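Local structure of xylose isomerase-like TIM barrel (Anabaena variabilis ATCC 29413, 2QW5) at residues H36-Q41 against D75-E80; D95-Y100 against I130-G135; N284-F289 against R297-I302; E228-Q233 against K264-P269. The protein probably acts as a zinc-dependent sugar (phosphate) isomerase or epimerase, binding a zinc ion and D-xylose within a TIM barrel. One frame throughout, in Å; residues are numbered along the deposited sequence.

Interaction 1 (H36-Q41 against D75-E80)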
loop_
_atom_site.group_PDB
_atom_site.type_symbol
_atom_site.label_atom_id
_atom_site.label_comp_id
_atom_site.label_asym_id
_atom_site.label_seq_id
_atom_site.Cartn_x
_atom_site.Cartn_y
_atom_site.Cartn_z
ATOM N N HIS A 36 37.031 -4.261 -0.668
ATOM C CA HIS A 36 36.468 -2.900 -0.813
ATOM C C HIS A 36 37.267 -1.906 0.015
ATOM O O HIS A 36 37.656 -0.853 -0.481
ATOM C CB HIS A 36 34.999 -2.804 -0.348
ATOM C CG HIS A 36 34.005 -3.467 -1.260
ATOM N ND1 HIS A 36 34.157 -3.506 -2.628
ATOM C CD2 HIS A 36 32.798 -4.018 -1.003
ATOM C CE1 HIS A 36 33.123 -4.132 -3.165
ATOM N NE2 HIS A 36 32.273 -4.433 -2.201
ATOM N N ILE A 37 37.511 -2.254 1.279
ATOM C CA ILE A 37 38.271 -1.391 2.205
ATOM C C ILE A 37 39.667 -1.079 1.660
ATOM O O ILE A 37 40.078 0.070 1.690
ATOM C CB ILE A 37 38.395 -2.000 3.618
ATOM C CG1 ILE A 37 37.050 -1.974 4.350
ATOM C CG2 ILE A 37 39.442 -1.232 4.469
ATOM C CD1 ILE A 37 37.037 -2.694 5.673
ATOM N N LYS A 38 40.371 -2.093 1.146
ATOM C CA LYS A 38 41.716 -1.879 0.597
ATOM C C LYS A 38 41.732 -0.970 -0.630
ATOM O O LYS A 38 42.640 -0.128 -0.774
ATOM C CB LYS A 38 42.418 -3.211 0.306
ATOM C CG LYS A 38 42.820 -3.921 1.583
ATOM C CD LYS A 38 43.609 -5.185 1.362
ATOM C CE LYS A 38 44.164 -5.651 2.714
ATOM N NZ LYS A 38 44.976 -6.911 2.683
ATOM N N LYS A 39 40.723 -1.109 -1.487
ATOM C CA LYS A 39 40.586 -0.257 -2.665
ATOM C C LYS A 39 40.316 1.162 -2.217
ATOM O O LYS A 39 40.930 2.107 -2.692
ATOM C CB LYS A 39 39.442 -0.752 -3.553
ATOM C CG LYS A 39 39.364 -0.056 -4.960
ATOM C CD LYS A 39 40.533 -0.444 -5.901
ATOM C CE LYS A 39 40.235 -0.307 -7.431
ATOM N NZ LYS A 39 40.008 1.076 -7.978
ATOM N N LEU A 40 39.392 1.301 -1.269
ATOM C CA LEU A 40 38.996 2.619 -0.792
ATOM C C LEU A 40 40.132 3.345 -0.092
ATOM O O LEU A 40 40.299 4.538 -0.281
ATOM C CB LEU A 40 37.739 2.501 0.094
ATOM C CG LEU A 40 36.479 2.113 -0.724
ATOM C CD1 LEU A 40 35.356 1.605 0.139
ATOM C CD2 LEU A 40 35.978 3.264 -1.578
ATOM N N GLN A 41 40.916 2.605 0.699
ATOM C CA GLN A 41 42.108 3.162 1.374
ATOM C C GLN A 41 43.068 3.819 0.407
ATOM O O GLN A 41 43.669 4.828 0.771
ATOM C CB GLN A 41 42.888 2.093 2.128
ATOM C CG GLN A 41 42.335 1.706 3.430
ATOM C CD GLN A 41 43.310 0.807 4.171
ATOM O OE1 GLN A 41 43.716 -0.264 3.671
ATOM N NE2 GLN A 41 43.728 1.254 5.333
ATOM N N ASP A 75 41.946 -7.066 11.148
ATOM C CA ASP A 75 43.298 -6.883 11.746
ATOM C C ASP A 75 44.309 -7.845 11.136
ATOM O O ASP A 75 45.405 -7.423 10.746
ATOM C CB ASP A 75 43.264 -7.075 13.261
ATOM C CG ASP A 75 42.474 -6.015 13.971
ATOM O OD1 ASP A 75 42.190 -4.951 13.366
ATOM O OD2 ASP A 75 42.115 -6.271 15.142
ATOM N N SER A 76 43.912 -9.101 10.983
ATOM C CA SER A 76 44.790 -10.120 10.379
ATOM C C SER A 76 45.098 -9.830 8.901
ATOM O O SER A 76 46.134 -10.278 8.387
ATOM C CB SER A 76 44.219 -11.526 10.567
ATOM O OG SER A 76 43.109 -11.755 9.738
ATOM N N GLU A 77 44.220 -9.091 8.219
ATOM C CA GLU A 77 44.475 -8.645 6.835
ATOM C C GLU A 77 45.297 -7.342 6.678
ATOM O O GLU A 77 45.349 -6.786 5.579
ATOM C CB GLU A 77 43.119 -8.543 6.072
ATOM C CG GLU A 77 42.478 -9.902 5.780
ATOM C CD GLU A 77 43.270 -10.701 4.717
ATOM O OE1 GLU A 77 43.402 -10.221 3.580
ATOM O OE2 GLU A 77 43.771 -11.796 5.032
ATOM N N GLY A 78 45.923 -6.851 7.760
ATOM C CA GLY A 78 46.721 -5.614 7.751
ATOM C C GLY A 78 45.955 -4.326 7.978
ATOM O O GLY A 78 46.533 -3.224 7.814
ATOM N N LEU A 79 44.703 -4.438 8.431
ATOM C CA LEU A 79 43.829 -3.267 8.586
ATOM C C LEU A 79 43.624 -2.858 10.039
ATOM O O LEU A 79 42.601 -2.238 10.349
ATOM C CB LEU A 79 42.493 -3.504 7.858
ATOM C CG LEU A 79 42.574 -3.882 6.355
ATOM C CD1 LEU A 79 41.203 -4.226 5.767
ATOM C CD2 LEU A 79 43.234 -2.810 5.543
ATOM N N GLU A 80 44.648 -3.074 10.882
ATOM C CA GLU A 80 44.607 -2.702 12.306
ATOM C C GLU A 80 44.237 -1.254 12.539
ATOM O O GLU A 80 43.446 -0.953 13.453
ATOM C CB GLU A 80 45.959 -2.938 13.022
ATOM C CG GLU A 80 46.411 -4.387 13.181
ATOM C CD GLU A 80 47.281 -4.912 12.005
ATOM O OE1 GLU A 80 47.246 -4.327 10.881
ATOM O OE2 GLU A 80 48.001 -5.918 12.228
HETATM O O HOH W 1 43.780 -8.758 1.327
#

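Interaction 2 (D95-Y100 against I130-G135). With XLS (D-xylose), chain C.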
loop_
_atom_site.group_PDB
_atom_site.type_symbol
_atom_site.label_atom_id
_atom_site.label_comp_id
_atom_site.label_asym_id
_atom_site.label_seq_id
_atom_site.Cartn_x
_atom_site.Cartn_y
_atom_site.Cartn_z
ATOM N N ASP A 95 11.625 -0.275 19.926
ATOM C CA ASP A 95 11.222 1.133 19.961
ATOM C C ASP A 95 11.291 1.708 21.388
ATOM O O ASP A 95 10.411 1.436 22.215
ATOM C CB ASP A 95 9.829 1.289 19.341
ATOM C CG ASP A 95 9.332 2.729 19.314
ATOM O OD1 ASP A 95 10.089 3.671 19.639
ATOM O OD2 ASP A 95 8.144 2.916 18.961
ATOM N N PRO A 96 12.315 2.539 21.656
ATOM C CA PRO A 96 12.440 3.143 22.977
ATOM C C PRO A 96 11.437 4.227 23.312
ATOM O O PRO A 96 11.383 4.637 24.462
ATOM C CB PRO A 96 13.860 3.714 22.971
ATOM C CG PRO A 96 14.130 4.035 21.567
ATOM C CD PRO A 96 13.462 2.910 20.801
ATOM N N SER A 97 10.682 4.688 22.323
ATOM C CA SER A 97 9.628 5.686 22.492
ATOM C C SER A 97 8.244 5.042 22.664
ATOM O O SER A 97 7.219 5.749 22.672
ATOM C CB SER A 97 9.627 6.652 21.289
ATOM O OG SER A 97 9.250 5.982 20.091
ATOM N N SER A 98 8.184 3.726 22.846
ATOM C CA SER A 98 6.926 3.020 23.061
ATOM C C SER A 98 6.247 3.489 24.344
ATOM O O SER A 98 6.910 3.937 25.252
ATOM C CB SER A 98 7.158 1.518 23.190
ATOM O OG SER A 98 5.960 0.825 23.525
ATOM N N ASN A 99 4.927 3.405 24.387
ATOM C CA ASN A 99 4.197 3.677 25.625
ATOM C C ASN A 99 4.304 2.524 26.611
ATOM O O ASN A 99 3.954 2.719 27.762
ATOM C CB ASN A 99 2.714 3.890 25.375
ATOM C CG ASN A 99 2.424 5.151 24.652
ATOM O OD1 ASN A 99 3.151 6.153 24.739
ATOM N ND2 ASN A 99 1.312 5.132 23.937
ATOM N N TYR A 100 4.800 1.356 26.174
ATOM C CA TYR A 100 4.837 0.150 26.997
ATOM C C TYR A 100 6.232 -0.075 27.609
ATOM O O TYR A 100 7.223 -0.275 26.865
ATOM C CB TYR A 100 4.362 -1.068 26.170
ATOM C CG TYR A 100 3.068 -0.753 25.442
ATOM C CD1 TYR A 100 1.924 -0.284 26.152
ATOM C CD2 TYR A 100 2.972 -0.869 24.043
ATOM C CE1 TYR A 100 0.731 0.059 25.477
ATOM C CE2 TYR A 100 1.786 -0.533 23.368
ATOM C CZ TYR A 100 0.664 -0.068 24.109
ATOM O OH TYR A 100 -0.491 0.258 23.465
ATOM N N ILE A 130 18.019 6.349 16.436
ATOM C CA ILE A 130 17.875 5.508 17.617
ATOM C C ILE A 130 16.799 5.981 18.652
ATOM O O ILE A 130 16.765 5.444 19.765
ATOM C CB ILE A 130 19.243 5.247 18.296
ATOM C CG1 ILE A 130 19.899 6.534 18.821
ATOM C CG2 ILE A 130 20.226 4.490 17.282
ATOM C CD1 ILE A 130 21.121 6.310 19.657
ATOM N N VAL A 131 15.963 6.962 18.273
ATOM C CA VAL A 131 14.876 7.484 19.132
ATOM C C VAL A 131 13.522 6.977 18.605
ATOM O O VAL A 131 12.851 6.178 19.252
ATOM C CB VAL A 131 14.936 9.012 19.203
ATOM C CG1 VAL A 131 13.839 9.555 20.157
ATOM C CG2 VAL A 131 16.352 9.490 19.635
ATOM N N ILE A 132 13.109 7.461 17.442
ATOM C CA ILE A 132 11.873 7.060 16.803
ATOM C C ILE A 132 12.331 6.032 15.720
ATOM O O ILE A 132 13.328 6.315 15.022
ATOM C CB ILE A 132 11.186 8.249 16.102
ATOM C CG1 ILE A 132 10.934 9.423 17.084
ATOM C CG2 ILE A 132 9.888 7.812 15.406
ATOM C CD1 ILE A 132 10.011 9.091 18.214
ATOM N N PRO A 133 11.639 4.873 15.598
ATOM C CA PRO A 133 11.943 3.839 14.587
ATOM C C PRO A 133 12.040 4.400 13.182
ATOM O O PRO A 133 11.157 5.128 12.767
ATOM C CB PRO A 133 10.750 2.893 14.696
ATOM C CG PRO A 133 10.394 2.953 16.126
ATOM C CD PRO A 133 10.525 4.420 16.458
ATOM N N TYR A 134 13.108 4.046 12.463
ATOM C CA TYR A 134 13.372 4.633 11.168
ATOM C C TYR A 134 12.327 4.240 10.139
ATOM O O TYR A 134 12.093 3.058 9.935
ATOM C CB TYR A 134 14.760 4.236 10.646
ATOM C CG TYR A 134 14.978 4.674 9.224
ATOM C CD1 TYR A 134 15.300 5.998 8.922
ATOM C CD2 TYR A 134 14.859 3.763 8.165
ATOM C CE1 TYR A 134 15.477 6.416 7.623
ATOM C CE2 TYR A 134 15.015 4.180 6.863
ATOM C CZ TYR A 134 15.333 5.495 6.597
ATOM O OH TYR A 134 15.498 5.875 5.308
ATOM N N GLY A 135 11.747 5.244 9.477
ATOM C CA GLY A 135 10.734 5.043 8.436
ATOM C C GLY A 135 9.385 4.513 8.843
ATOM O O GLY A 135 8.628 4.165 7.972
HETATM C C1 XLS C . 19.426 7.039 6.459
HETATM C C2 XLS C . 19.454 6.288 7.785
HETATM C C3 XLS C . 18.958 4.802 7.691
HETATM C C4 XLS C . 19.719 3.830 8.570
HETATM O O1 XLS C . 19.108 8.426 6.293
HETATM O O2 XLS C . 20.719 6.418 8.435
HETATM O O3 XLS C . 18.926 4.166 6.412
HETATM O O4 XLS C . 19.762 4.351 9.868
#

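Interaction 3 (N284-F289 against R297-I302)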
loop_
_atom_site.group_PDB
_atom_site.type_symbol
_atom_site.label_atom_id
_atom_site.label_comp_id
_atom_site.label_asym_id
_atom_site.label_seq_id
_atom_site.Cartn_x
_atom_site.Cartn_y
_atom_site.Cartn_z
ATOM N N ASN A 284 24.051 3.984 -2.469
ATOM C CA ASN A 284 24.030 3.472 -3.847
ATOM C C ASN A 284 22.615 2.947 -4.198
ATOM O O ASN A 284 21.824 2.628 -3.312
ATOM C CB ASN A 284 25.136 2.428 -4.007
ATOM C CG ASN A 284 25.457 2.127 -5.444
ATOM O OD1 ASN A 284 24.961 2.807 -6.343
ATOM N ND2 ASN A 284 26.310 1.098 -5.682
ATOM N N ALA A 285 22.262 2.924 -5.479
ATOM C CA ALA A 285 20.963 2.363 -5.919
ATOM C C ALA A 285 21.017 0.813 -5.854
ATOM O O ALA A 285 21.086 0.117 -6.862
ATOM C CB ALA A 285 20.561 2.899 -7.302
ATOM N N ILE A 286 21.020 0.303 -4.612
ATOM C CA ILE A 286 21.047 -1.119 -4.315
ATOM C C ILE A 286 19.628 -1.454 -3.909
ATOM O O ILE A 286 18.888 -0.548 -3.424
ATOM C CB ILE A 286 22.091 -1.550 -3.185
ATOM C CG1 ILE A 286 21.860 -0.787 -1.870
ATOM C CG2 ILE A 286 23.518 -1.380 -3.702
ATOM C CD1 ILE A 286 22.693 -1.308 -0.669
ATOM N N PRO A 287 19.233 -2.732 -4.024
ATOM C CA PRO A 287 17.855 -3.121 -3.663
ATOM C C PRO A 287 17.328 -2.575 -2.322
ATOM O O PRO A 287 16.159 -2.181 -2.242
ATOM C CB PRO A 287 17.934 -4.642 -3.662
ATOM C CG PRO A 287 18.905 -4.931 -4.779
ATOM C CD PRO A 287 19.987 -3.908 -4.534
ATOM N N ALA A 288 18.188 -2.456 -1.309
ATOM C CA ALA A 288 17.736 -1.931 -0.022
ATOM C C ALA A 288 17.235 -0.476 -0.057
ATOM O O ALA A 288 16.413 -0.124 0.784
ATOM C CB ALA A 288 18.809 -2.123 1.056
ATOM N N PHE A 289 17.679 0.335 -1.045
ATOM C CA PHE A 289 17.363 1.748 -1.099
ATOM C C PHE A 289 16.535 2.235 -2.267
ATOM O O PHE A 289 16.006 3.324 -2.167
ATOM C CB PHE A 289 18.655 2.583 -1.025
ATOM C CG PHE A 289 19.439 2.355 0.247
ATOM C CD1 PHE A 289 18.829 2.532 1.482
ATOM C CD2 PHE A 289 20.770 1.977 0.210
ATOM C CE1 PHE A 289 19.523 2.299 2.664
ATOM C CE2 PHE A 289 21.472 1.741 1.391
ATOM C CZ PHE A 289 20.850 1.913 2.610
ATOM N N ARG A 297 17.791 7.388 -10.263
ATOM C CA ARG A 297 19.129 7.422 -10.842
ATOM C C ARG A 297 19.722 6.032 -11.051
ATOM O O ARG A 297 19.448 5.090 -10.294
ATOM C CB ARG A 297 20.103 8.246 -9.982
ATOM C CG ARG A 297 20.256 7.830 -8.471
ATOM C CD ARG A 297 21.343 8.652 -7.783
ATOM N NE ARG A 297 21.141 8.743 -6.332
ATOM C CZ ARG A 297 21.544 7.864 -5.415
ATOM N NH1 ARG A 297 22.185 6.763 -5.755
ATOM N NH2 ARG A 297 21.270 8.101 -4.128
ATOM N N ARG A 298 20.620 5.947 -12.021
ATOM C CA ARG A 298 21.302 4.689 -12.271
ATOM C C ARG A 298 22.267 4.322 -11.119
ATOM O O ARG A 298 22.817 5.205 -10.414
ATOM C CB ARG A 298 22.088 4.738 -13.577
ATOM C CG ARG A 298 21.245 4.870 -14.790
ATOM C CD ARG A 298 22.122 4.747 -16.033
ATOM N NE ARG A 298 21.327 4.940 -17.242
ATOM C CZ ARG A 298 20.597 4.005 -17.865
ATOM N NH1 ARG A 298 20.518 2.741 -17.432
ATOM N NH2 ARG A 298 19.910 4.347 -18.953
ATOM N N LYS A 299 22.440 3.011 -10.959
ATOM C CA LYS A 299 23.314 2.433 -9.957
ATOM C C LYS A 299 24.777 2.724 -10.309
ATOM O O LYS A 299 25.155 2.724 -11.480
ATOM C CB LYS A 299 23.105 0.906 -9.879
ATOM C CG LYS A 299 23.912 0.178 -8.777
ATOM C CD LYS A 299 23.601 -1.303 -8.742
ATOM C CE LYS A 299 24.199 -1.983 -7.525
ATOM N NZ LYS A 299 23.989 -3.473 -7.561
ATOM N N PHE A 300 25.579 2.991 -9.275
ATOM C CA PHE A 300 27.042 3.082 -9.430
ATOM C C PHE A 300 27.450 1.617 -9.270
ATOM O O PHE A 300 27.568 1.095 -8.145
ATOM C CB PHE A 300 27.704 3.973 -8.382
ATOM C CG PHE A 300 27.001 5.273 -8.163
ATOM C CD1 PHE A 300 26.729 6.113 -9.235
ATOM C CD2 PHE A 300 26.658 5.690 -6.874
ATOM C CE1 PHE A 300 26.122 7.343 -9.056
ATOM C CE2 PHE A 300 26.047 6.932 -6.679
ATOM C CZ PHE A 300 25.756 7.751 -7.781
ATOM N N TRP A 301 27.617 0.941 -10.408
ATOM C CA TRP A 301 27.834 -0.497 -10.412
ATOM C C TRP A 301 29.048 -0.910 -9.605
ATOM O O TRP A 301 30.077 -0.249 -9.633
ATOM C CB TRP A 301 27.873 -1.087 -11.816
ATOM C CG TRP A 301 28.893 -0.539 -12.707
ATOM C CD1 TRP A 301 28.761 0.531 -13.506
ATOM C CD2 TRP A 301 30.197 -1.087 -12.973
ATOM N NE1 TRP A 301 29.910 0.738 -14.213
ATOM C CE2 TRP A 301 30.800 -0.256 -13.931
ATOM C CE3 TRP A 301 30.915 -2.178 -12.474
ATOM C CZ2 TRP A 301 32.095 -0.464 -14.415
ATOM C CZ3 TRP A 301 32.222 -2.399 -12.955
ATOM C CH2 TRP A 301 32.794 -1.531 -13.916
ATOM N N ILE A 302 28.892 -2.002 -8.876
ATOM C CA ILE A 302 29.904 -2.475 -7.948
ATOM C C ILE A 302 30.809 -3.476 -8.681
ATOM O O ILE A 302 30.328 -4.540 -9.051
ATOM C CB ILE A 302 29.274 -3.085 -6.710
ATOM C CG1 ILE A 302 28.393 -2.047 -5.999
ATOM C CG2 ILE A 302 30.381 -3.548 -5.740
ATOM C CD1 ILE A 302 27.334 -2.679 -5.032
HETATM O O HOH W 2 23.503 5.163 -7.948
#

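Interaction 4 (E228-Q233 against K264-P269)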
loop_
_atom_site.group_PDB
_atom_site.type_symbol
_atom_site.label_atom_id
_atom_site.label_comp_id
_atom_site.label_asym_id
_atom_site.label_seq_id
_atom_site.Cartn_x
_atom_site.Cartn_y
_atom_site.Cartn_z
ATOM N N GLU A 228 22.141 30.847 9.008
ATOM C CA GLU A 228 22.257 31.684 10.224
ATOM C C GLU A 228 21.832 30.920 11.464
ATOM O O GLU A 228 22.569 30.891 12.447
ATOM C CB GLU A 228 21.499 33.038 10.143
ATOM C CG GLU A 228 21.989 34.003 9.087
ATOM C CD GLU A 228 21.532 33.669 7.660
ATOM O OE1 GLU A 228 20.553 32.889 7.449
ATOM O OE2 GLU A 228 22.171 34.204 6.726
ATOM N N ILE A 229 20.642 30.311 11.413
ATOM C CA ILE A 229 20.138 29.476 12.506
ATOM C C ILE A 229 21.053 28.248 12.688
ATOM O O ILE A 229 21.405 27.916 13.796
ATOM C CB ILE A 229 18.680 29.081 12.272
ATOM C CG1 ILE A 229 17.802 30.339 12.405
ATOM C CG2 ILE A 229 18.242 27.972 13.242
ATOM C CD1 ILE A 229 16.409 30.213 11.774
ATOM N N PHE A 230 21.499 27.635 11.593
ATOM C CA PHE A 230 22.418 26.494 11.664
ATOM C C PHE A 230 23.741 26.753 12.411
ATOM O O PHE A 230 24.172 25.908 13.218
ATOM C CB PHE A 230 22.723 26.009 10.261
ATOM C CG PHE A 230 23.699 24.878 10.218
ATOM C CD1 PHE A 230 23.343 23.629 10.733
ATOM C CD2 PHE A 230 24.958 25.036 9.626
ATOM C CE1 PHE A 230 24.232 22.559 10.665
ATOM C CE2 PHE A 230 25.839 23.982 9.568
ATOM C CZ PHE A 230 25.482 22.748 10.094
ATOM N N LYS A 231 24.340 27.913 12.153
ATOM C CA LYS A 231 25.551 28.360 12.824
ATOM C C LYS A 231 25.344 28.436 14.353
ATOM O O LYS A 231 26.206 28.005 15.109
ATOM C CB LYS A 231 26.035 29.702 12.219
ATOM C CG LYS A 231 27.365 30.219 12.806
ATOM C CD LYS A 231 27.915 31.527 12.203
ATOM C CE LYS A 231 29.078 32.064 13.090
ATOM N NZ LYS A 231 29.801 33.245 12.556
ATOM N N THR A 232 24.211 28.984 14.800
ATOM C CA THR A 232 23.885 29.045 16.220
ATOM C C THR A 232 23.718 27.635 16.840
ATOM O O THR A 232 24.099 27.397 18.006
ATOM C CB THR A 232 22.587 29.831 16.533
ATOM O OG1 THR A 232 21.427 29.112 16.078
ATOM C CG2 THR A 232 22.610 31.183 15.946
ATOM N N GLN A 233 23.087 26.725 16.081
ATOM C CA GLN A 233 22.889 25.342 16.523
ATOM C C GLN A 233 24.248 24.603 16.613
ATOM O O GLN A 233 24.493 23.883 17.594
ATOM C CB GLN A 233 21.908 24.616 15.585
ATOM C CG GLN A 233 20.497 25.155 15.647
ATOM C CD GLN A 233 19.560 24.661 14.525
ATOM O OE1 GLN A 233 19.974 24.433 13.372
ATOM N NE2 GLN A 233 18.278 24.557 14.857
ATOM N N LYS A 264 30.607 25.619 1.752
ATOM C CA LYS A 264 31.175 26.706 2.571
ATOM C C LYS A 264 30.310 26.983 3.778
ATOM O O LYS A 264 30.812 27.012 4.918
ATOM C CB LYS A 264 31.345 27.990 1.753
ATOM C CG LYS A 264 32.107 29.100 2.431
ATOM C CD LYS A 264 32.109 30.370 1.585
ATOM C CE LYS A 264 33.008 31.432 2.241
ATOM N NZ LYS A 264 33.191 32.680 1.420
ATOM N N SER A 265 29.013 27.174 3.519
ATOM C CA SER A 265 28.039 27.484 4.587
ATOM C C SER A 265 27.777 26.388 5.576
ATOM O O SER A 265 27.459 26.664 6.744
ATOM C CB SER A 265 26.727 27.934 3.969
ATOM O OG SER A 265 26.897 29.252 3.548
ATOM N N PHE A 266 27.915 25.148 5.119
ATOM C CA PHE A 266 27.735 23.969 5.963
ATOM C C PHE A 266 29.012 23.673 6.760
ATOM O O PHE A 266 28.953 23.495 7.959
ATOM C CB PHE A 266 27.333 22.739 5.126
ATOM C CG PHE A 266 27.160 21.504 5.941
ATOM C CD1 PHE A 266 26.029 21.356 6.758
ATOM C CD2 PHE A 266 28.146 20.502 5.949
ATOM C CE1 PHE A 266 25.866 20.215 7.550
ATOM C CE2 PHE A 266 28.007 19.357 6.749
ATOM C CZ PHE A 266 26.843 19.208 7.548
ATOM N N LEU A 267 30.162 23.602 6.090
ATOM C CA LEU A 267 31.398 23.221 6.763
ATOM C C LEU A 267 32.098 24.296 7.585
ATOM O O LEU A 267 32.788 23.946 8.553
ATOM C CB LEU A 267 32.428 22.621 5.777
ATOM C CG LEU A 267 32.219 21.221 5.178
ATOM C CD1 LEU A 267 33.350 20.965 4.258
ATOM C CD2 LEU A 267 32.146 20.140 6.239
ATOM N N THR A 268 31.988 25.557 7.199
ATOM C CA THR A 268 32.709 26.616 7.926
ATOM C C THR A 268 32.427 26.627 9.442
ATOM O O THR A 268 33.372 26.565 10.211
ATOM C CB THR A 268 32.519 27.996 7.289
ATOM O OG1 THR A 268 33.106 27.951 5.984
ATOM C CG2 THR A 268 33.179 29.083 8.145
ATOM N N PRO A 269 31.140 26.660 9.867
ATOM C CA PRO A 269 30.897 26.646 11.314
ATOM C C PRO A 269 31.319 25.364 12.034
ATOM O O PRO A 269 31.716 25.419 13.212
ATOM C CB PRO A 269 29.386 26.889 11.430
ATOM C CG PRO A 269 28.828 26.583 10.093
ATOM C CD PRO A 269 29.894 26.804 9.093
#

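Interaction 1 (H36-Q41 against D75-E80)
Leu-79 carries the apolar part of this contact, pushing its two methyl groups against helix 27-42. CD1 packs on CG2 of Ile-37 at 3.7 Å, and CD2 lies against the amide end of Gln-41, 3.2 Å from its OE1. A beta-branched isoleucine suits a buried turn of helix: with CG1 beside the backbone N (chi1 -71°), its CG2 branch is left to meet the leucine. Val-34, one turn earlier, also touches Leu-79, and Ile-37 also touches Phe-48 of strand 47-51. Cut back to an alanine, Leu-79 would lose both methyls, which is likely to open a gap beside Ile-37 and free the Gln-41 amide to turn.

The polar interactions lie nearer solvent. Lys-38, extended beyond CG, runs across the side chain of Glu-77 and donates from NZ to the backbone O of Glu-77 at 2.9 Å, in the carbonyl plane. The salt bridge from Lys-38 NZ to Glu-77 OE1 is long, 3.8 Å, and a water joins the same two atoms. A long, flexible lysine can thus hold a backbone oxygen at the end of helix 60-76 while its charge faces a carboxylate.

That end is a Schellman motif: Gly-78, at positive phi, is the C-prime residue, with Leu-79 N bonded to Leu-74 O and Gly-78 N to Asp-75 O. The turn sets Leu-79 against helix 27-42, joining two successive outer helices of the TIM barrel.

Interaction 2 (D95-Y100 against I130-G135)
The side chains of Asp-95 and Pro-133 cross at about a right angle, the flat carboxylate meeting the proline ring with Pro-133 CG 3.4 Å from Asp-95 CG and Pro-133 CD 3.3 Å from Asp-95 OD1. The next residue, Tyr-134, has C3 of D-xylose over the centre of one face of its ring, 3.7 Å above the plane, while its OH bonds to Glu-189. Pro-96 brings CG to within 3.4 Å of the Val-131 O; this oxygen and Ile-130 O are buried without a polar partner.

Both segments belong to loops that follow strands of the TIM barrel, the side where the sugar binds. Asp-95 opens an Asx turn: with CG anti to the backbone N (chi1 -179°), OD1 reaches forward to accept from Ser-97 N at 2.9 Å, met from above the carboxylate plane. OD2 forms a salt bridge with Arg-158. Were a leucine to replace Asp-95, Ser-97 N would probably lose its acceptor and Arg-158 its charge mate. Ser-97, the far end of this turn, is small enough to fit against Ile-132 CD1, while its OG is hydrogen-bonded to Asp-95 OD1, very short at 2.5 Å, and to Arg-158 NE.

Interaction 3 (N284-F289 against R297-I302)
Two hydrogen bonds join the side-chain amide of Asn-284 to the backbone of Phe-300. The Phe-300 N donates to Asn-284 OD1 at 3.0 Å, in the carbonyl plane and on a lone pair; Asn-284 ND2 returns a bond of 2.8 Å to Phe-300 O, tilted 25° from that carbonyl plane. Asparagine suits the place because one short amide offers both a donor and an acceptor, and chi1 -164° swings it away from its own backbone N and across to the other segment. ND2 also bonds to Met-17 O, which helps to fix the rotation of the amide.

A water adds a second polar link. It donates to Asn-284 OD1 and Arg-298 O, accepts from Arg-297 NH1 at 3.0 Å in the guanidinium plane, and sits over the centre of one face of the Phe-300 ring. Arg-297 is further bound to Asp-252 O and Phe-283 O.

Ala-285, with only a methyl group, lets the backbones come close, its CA 4.7 Å from Lys-299 CA. The extended Lys-299 side chain passes along the carbonyl oxygen of Ala-285, and its NZ pairs with Asp-306. The apolar pair is Ile-286 CG2 with Ile-302 CD1, 4.2 Å apart.

Ala-285 centres an inverse gamma turn. This is the long connection after the eighth strand of the TIM barrel, folded back on itself, with Ser-148 and Asp-149 of the third subunit hydrogen-bonded to its backbone.

Interaction 4 (E228-Q233 against K264-P269)
Phe-230 and Phe-266 meet between two outer helices of the TIM barrel, 227-240 and 263-273, which run nearly parallel as neighbours round the barrel usually do: the local axes are 9.8 Å apart at an angle of 20°.

The tight part is aromatic. The two ring planes are 15° apart but slid past each other, so they barely overlap, and the closest atoms of the two rings are Phe-230 CZ and Phe-266 CE1, 3.6 Å apart. Both side chains leave their helices with CG opposite the backbone N (chi1 178° in Phe-230), which carries each ring inward to Ile-215 of strand 211-216. Large flat rings suit this place, since they span the distance between helix and sheet. Trp-260 of the third subunit meets Phe-230 edge-to-face, so the cluster also reaches across a subunit boundary.

Pro-269, nearly one turn further along from Phe-266, adds to this packing. Its CG lies 4.0 Å from Phe-230 CE2, the two side chains at about a right angle. Having no N-H, a proline makes no bond to the preceding turn, and helix 263-273 is kinked there; its compact ring also allows a close backbone approach, with CA atoms of Lys-231 and Pro-269 5.8 Å apart.

The solvent side is looser. Lys-231 lays only CG against Pro-269 CB, at 4.1 Å, and its extended chain then leads its ammonium away from helix 263-273, as suits an exposed position. Back in the buried part, Phe-266 O has no polar partner and instead faces the edge of the Phe-230 ring, in its plane, 3.5 Å from Phe-230 CE2.

Overall arrangement
All four contacts belong to one TIM barrel but to different layers of it. Interactions 1 and 4 each join neighbouring outer helices: interaction 1 is partly buried and mixes a leucine contact with a solvent-side lysine link, while interaction 4 is a buried aromatic cluster. Interactions 2 and 3 join loops that follow strands, on the sugar-binding side; both are buried, yet interaction 2 relies on proline packing and a turn within one segment, whereas interaction 3 is held by amide and water hydrogen bonds across it. Interactions 1 and 3 touch through His-36 and Ile-302. Interactions 3 and 4, about 17 Å apart at their nearest atoms, both reach the third subunit.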